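Local coordinates for Lin1840 protein (Listeria innocua serovar 6a, PDB 4ZOC) that probably hydrolyses terminal, non-reducing beta-D-glucosyl residues, releasing beta-D-glucose, as a family 3 glycoside hydrolase of beta-1,2-glucan metabolism, at residues Ala20-Ser26 against Asn56-Leu61; Leu477-Arg481 against Pro555-Ile561. The protein carries 2 engineered substitutions. All coordinates share one frame; numbering follows the deposited sequence.

Contact 1. Residues Ala20-Ser26 against Asn56-Leu61; sequences AQCLQLS and NAGSVL
Ala-20, in the last turn of helix 15-21, packs its CB 3.7 Å from CB of Asn-56, and its carbonyl oxygen receives a CA-H...O contact from Ala-57. Gln-21 bends at chi2 (58°), which brings its amide back beside Gly-58 CA; one water accepts from its NE2 and donates to Asn-56 O, while OE1 is held by Lys-336. The chain then enters strand 23-25, which runs parallel to strand 59-61. Leu-23 O takes two amide donors, Gly-58 N at 3.0 Å, in the carbonyl plane, and Ser-59 N at 3.2 Å, tilted slightly from it. Gln-24 and Ser-59 are bridge partners whose side chains leave the same sheet face. With CG of Gln-24 anti to the backbone N (chi1 -173°), the extended chain carries the amide past Ser-59, so that NE2 gives a nearly straight bond to Ser-59 OG, 2.9 Å long and close to the amide plane; that hydroxyl also bonds to Val-87 O on the next strand. Leu-61 CB sits over the face of the Gln-24 amide, 3.6 Å from CD, the two side chains crossing at about a right angle. At Leu-25, N bonds to Ser-59 O and O accepts from Leu-61 N, both at 3.0 Å. Ser-26 OG meets Leu-61 O through a second water. These are the first two strands of the family 3 TIM barrel. Their chemistry implies a seam carried by main-chain bonds, with one buried amide-hydroxyl pair fixing the Gln-24 NE2 end while its OE1 is buried without any polar partner.

Contact 2. Residues Leu477-Arg481 against Pro555-Ile561; sequences LATIR and PQTTGQI
A threonine side chain wedged against a tight inverse gamma turn centred on Ile-480 distinguishes this contact: Thr-558 OG1 accepts the Ile-480 backbone N-H, at 3.1 Å and 158°, and this is the one hydrogen bond between the two segments. The same hydroxyl is also bonded to Glu-511, whose carboxylate reaches it from outside the pair. Thr-558 stands with OG1 beside its backbone N and CG2 anti to that N (chi1 -69°), which splits the two branches: OG1 meets the turn, while CG2 comes within 3.2 Å of Ala-478 O, a buried carbonyl with no polar partner. Both segments are loops of the family 3 C-terminal domain, 477-481 leading into helix 484-494 and 555-561 containing the 3-10 turn 558-560. The side chains of Ile-480 and Thr-558 run antiparallel past one another, Ile-480 CG1 3.4 Å from Thr-558 OG1. Farther out, Ile-480 CD1 meets the ring of Pro-555 at CG, 4.0 Å away and crossing at about a right angle, and CD1 of Ile-561 at 4.2 Å. The second subunit lies against both loops: Asp-589 of that chain accepts from the backbone N of Ala-478 and of Thr-479, and its Arg-146 donates to Gly-559 O and Ile-561 O.

How the contacts relate
Contact 1 and contact 2 are both buried, but in different domains, with centres about 41 Å apart and nearest atoms about 24 Å apart. Contact 1 joins neighbouring strands of the N-terminal barrel and involves no other chain; contact 2 joins two loops of the C-terminal domain beside the second subunit, so the neighbouring subunit probably contributes to its burial. They share no helix or strand. The larger interface, 568 Å² against 218 Å², has four of its five direct hydrogen bonds between backbone atoms, whereas the smaller one has a single side-chain acceptor plus apolar contacts. Each uses a hydroxyl as acceptor, for a side-chain amide in contact 1 and a backbone N-H in contact 2.

Contact 1. Residues Ala20-Ser26 against Asn56-Leu61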
# COMPACT_ATOMS: atom_id res chain seq x y z
N ALA A 20 31.02 -22.10 15.03
CA ALA A 20 30.95 -20.97 15.93
C ALA A 20 31.46 -19.67 15.33
O ALA A 20 31.02 -18.57 15.77
CB ALA A 20 31.70 -21.30 17.23
N GLN A 21 32.37 -19.77 14.35
CA GLN A 21 32.88 -18.60 13.66
C GLN A 21 31.67 -17.84 13.05
O GLN A 21 31.77 -16.65 12.84
CB GLN A 21 33.91 -18.98 12.52
CG GLN A 21 34.63 -17.82 11.87
CD GLN A 21 35.43 -16.92 12.77
OE1 GLN A 21 35.67 -15.77 12.42
NE2 GLN A 21 35.97 -17.47 13.86
N CYS A 22 30.57 -18.52 12.76
CA CYS A 22 29.38 -17.95 12.15
C CYS A 22 28.33 -17.42 13.15
O CYS A 22 27.19 -17.19 12.75
CB CYS A 22 28.71 -18.96 11.19
SG CYS A 22 29.81 -19.48 9.86
N LEU A 23 28.74 -17.22 14.41
CA LEU A 23 27.92 -16.70 15.47
C LEU A 23 28.42 -15.32 15.98
O LEU A 23 29.61 -15.12 16.21
CB LEU A 23 27.90 -17.66 16.60
CG LEU A 23 27.15 -17.21 17.85
CD1 LEU A 23 25.67 -17.19 17.66
CD2 LEU A 23 27.55 -18.12 18.97
N GLN A 24 27.49 -14.41 16.14
CA GLN A 24 27.73 -13.10 16.75
C GLN A 24 26.96 -12.95 18.05
O GLN A 24 25.75 -13.24 18.11
CB GLN A 24 27.37 -11.95 15.78
CG GLN A 24 27.74 -10.58 16.26
CD GLN A 24 27.32 -9.56 15.26
OE1 GLN A 24 26.09 -9.38 15.01
NE2 GLN A 24 28.29 -8.91 14.63
N LEU A 25 27.68 -12.47 19.09
CA LEU A 25 27.13 -12.31 20.44
C LEU A 25 27.30 -10.93 21.01
O LEU A 25 28.23 -10.23 20.64
CB LEU A 25 27.75 -13.33 21.39
CG LEU A 25 27.56 -14.75 21.00
CD1 LEU A 25 28.36 -15.57 22.02
CD2 LEU A 25 26.13 -15.20 21.00
N SER A 26 26.41 -10.56 21.94
CA SER A 26 26.55 -9.33 22.71
C SER A 26 27.81 -9.44 23.58
O SER A 26 28.21 -10.57 23.93
CB SER A 26 25.35 -9.17 23.60
OG SER A 26 24.21 -8.82 22.81
N ASN A 56 34.96 -19.60 20.70
CA ASN A 56 35.10 -19.73 19.23
C ASN A 56 34.11 -18.89 18.36
O ASN A 56 34.14 -18.96 17.15
CB ASN A 56 35.00 -21.21 18.84
CG ASN A 56 36.13 -21.99 19.44
OD1 ASN A 56 37.29 -21.82 19.06
ND2 ASN A 56 35.82 -22.68 20.45
N ALA A 57 33.33 -18.06 19.01
CA ALA A 57 32.43 -17.14 18.28
C ALA A 57 33.14 -16.20 17.37
O ALA A 57 34.27 -15.79 17.62
CB ALA A 57 31.58 -16.38 19.29
N GLY A 58 32.49 -15.84 16.25
CA GLY A 58 33.18 -15.04 15.22
C GLY A 58 33.19 -13.58 15.54
O GLY A 58 34.14 -12.84 15.17
N SER A 59 32.16 -13.12 16.23
CA SER A 59 32.03 -11.66 16.34
C SER A 59 31.27 -11.22 17.58
O SER A 59 30.44 -11.93 18.08
CB SER A 59 31.31 -11.18 15.00
OG SER A 59 31.04 -9.78 15.03
N VAL A 60 31.55 -9.99 18.03
CA VAL A 60 30.83 -9.25 19.00
C VAL A 60 30.02 -8.16 18.37
O VAL A 60 30.52 -7.47 17.49
CB VAL A 60 31.86 -8.55 19.92
CG1 VAL A 60 31.15 -7.73 20.98
CG2 VAL A 60 32.69 -9.61 20.60
N LEU A 61 28.76 -7.96 18.81
CA LEU A 61 28.13 -6.67 18.44
C LEU A 61 27.72 -5.86 19.65
O LEU A 61 27.29 -6.40 20.69
CB LEU A 61 26.96 -6.82 17.49
CG LEU A 61 25.60 -7.05 18.16
CD1 LEU A 61 24.53 -6.92 17.11
CD2 LEU A 61 25.70 -8.44 18.69
O HOH W 1 35.78 -20.02 15.33
O HOH W 2 24.64 -6.48 21.85

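Contact 2. Residues Leu477-Arg481 against Pro555-Ile561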
# COMPACT_ATOMS: atom_id res chain seq x y z
N LEU A 477 3.47 4.41 13.59
CA LEU A 477 2.30 5.19 13.91
C LEU A 477 1.29 5.07 12.83
O LEU A 477 1.56 5.47 11.70
CB LEU A 477 2.61 6.65 14.08
CG LEU A 477 3.34 7.22 15.21
CD1 LEU A 477 3.36 8.77 15.09
CD2 LEU A 477 2.60 6.76 16.46
N ALA A 478 0.11 4.59 13.16
CA ALA A 478 -0.94 4.56 12.14
C ALA A 478 -1.42 5.90 11.68
O ALA A 478 -1.69 6.07 10.46
CB ALA A 478 -2.11 3.71 12.60
N THR A 479 -1.39 6.90 12.55
CA THR A 479 -1.74 8.27 12.17
C THR A 479 -0.53 9.15 12.37
O THR A 479 0.06 9.24 13.48
CB THR A 479 -2.91 8.78 13.01
OG1 THR A 479 -4.02 7.87 12.85
CG2 THR A 479 -3.29 10.17 12.66
N ILE A 480 -0.07 9.75 11.28
CA ILE A 480 1.19 10.50 11.32
C ILE A 480 0.96 11.97 11.75
O ILE A 480 1.19 12.94 10.97
CB ILE A 480 1.94 10.42 9.96
CG1 ILE A 480 1.05 10.83 8.80
CG2 ILE A 480 2.44 9.00 9.75
CD1 ILE A 480 1.84 11.53 7.72
N ARG A 481 0.57 12.08 13.01
CA ARG A 481 0.28 13.33 13.67
C ARG A 481 1.05 13.41 14.98
O ARG A 481 1.37 12.40 15.57
CB ARG A 481 -1.23 13.46 13.91
CG ARG A 481 -2.03 13.78 12.68
CD ARG A 481 -3.48 13.88 13.04
NE ARG A 481 -3.83 15.04 13.85
CZ ARG A 481 -4.12 16.23 13.34
NH1 ARG A 481 -3.97 16.47 12.06
NH2 ARG A 481 -4.46 17.23 14.15
N PRO A 555 2.61 14.30 3.46
CA PRO A 555 1.24 14.16 3.03
C PRO A 555 0.27 15.20 3.54
O PRO A 555 0.41 15.80 4.60
CB PRO A 555 0.85 12.76 3.51
CG PRO A 555 2.16 12.03 3.76
CD PRO A 555 3.03 13.16 4.25
N GLN A 556 -0.78 15.36 2.72
CA GLN A 556 -1.97 16.12 3.12
C GLN A 556 -2.59 15.57 4.39
O GLN A 556 -2.97 16.32 5.28
CB GLN A 556 -3.06 16.13 2.02
CG GLN A 556 -2.71 16.79 0.69
CD GLN A 556 -2.73 18.34 0.80
OE1 GLN A 556 -3.37 18.96 1.68
NE2 GLN A 556 -2.11 18.95 -0.18
N THR A 557 -2.75 14.26 4.45
CA THR A 557 -3.31 13.54 5.57
C THR A 557 -2.82 12.09 5.47
O THR A 557 -2.32 11.67 4.40
CB THR A 557 -4.85 13.57 5.52
OG1 THR A 557 -5.43 13.08 6.73
CG2 THR A 557 -5.38 12.84 4.28
N THR A 558 -2.93 11.32 6.55
CA THR A 558 -2.45 9.94 6.64
C THR A 558 -2.95 9.10 5.46
O THR A 558 -2.22 8.30 4.87
CB THR A 558 -2.92 9.33 8.02
OG1 THR A 558 -2.19 10.01 9.08
CG2 THR A 558 -2.63 7.90 8.07
N GLY A 559 -4.23 9.27 5.13
CA GLY A 559 -4.83 8.50 4.06
C GLY A 559 -4.39 8.82 2.64
O GLY A 559 -4.77 8.09 1.73
N GLN A 560 -3.56 9.81 2.43
CA GLN A 560 -2.93 10.05 1.15
C GLN A 560 -1.75 9.08 0.89
O GLN A 560 -1.21 8.98 -0.20
CB GLN A 560 -2.44 11.50 1.08
CG GLN A 560 -2.20 11.95 -0.37
CD GLN A 560 -1.68 13.38 -0.49
OE1 GLN A 560 -0.84 13.84 0.31
NE2 GLN A 560 -2.28 14.15 -1.41
N ILE A 561 -1.28 8.42 1.93
CA ILE A 561 -0.11 7.52 1.84
C ILE A 561 -0.38 6.25 1.00
O ILE A 561 -1.40 5.57 1.21
CB ILE A 561 0.36 7.15 3.25
CG1 ILE A 561 0.88 8.38 3.99
CG2 ILE A 561 1.46 6.09 3.14
CD1 ILE A 561 1.13 8.09 5.47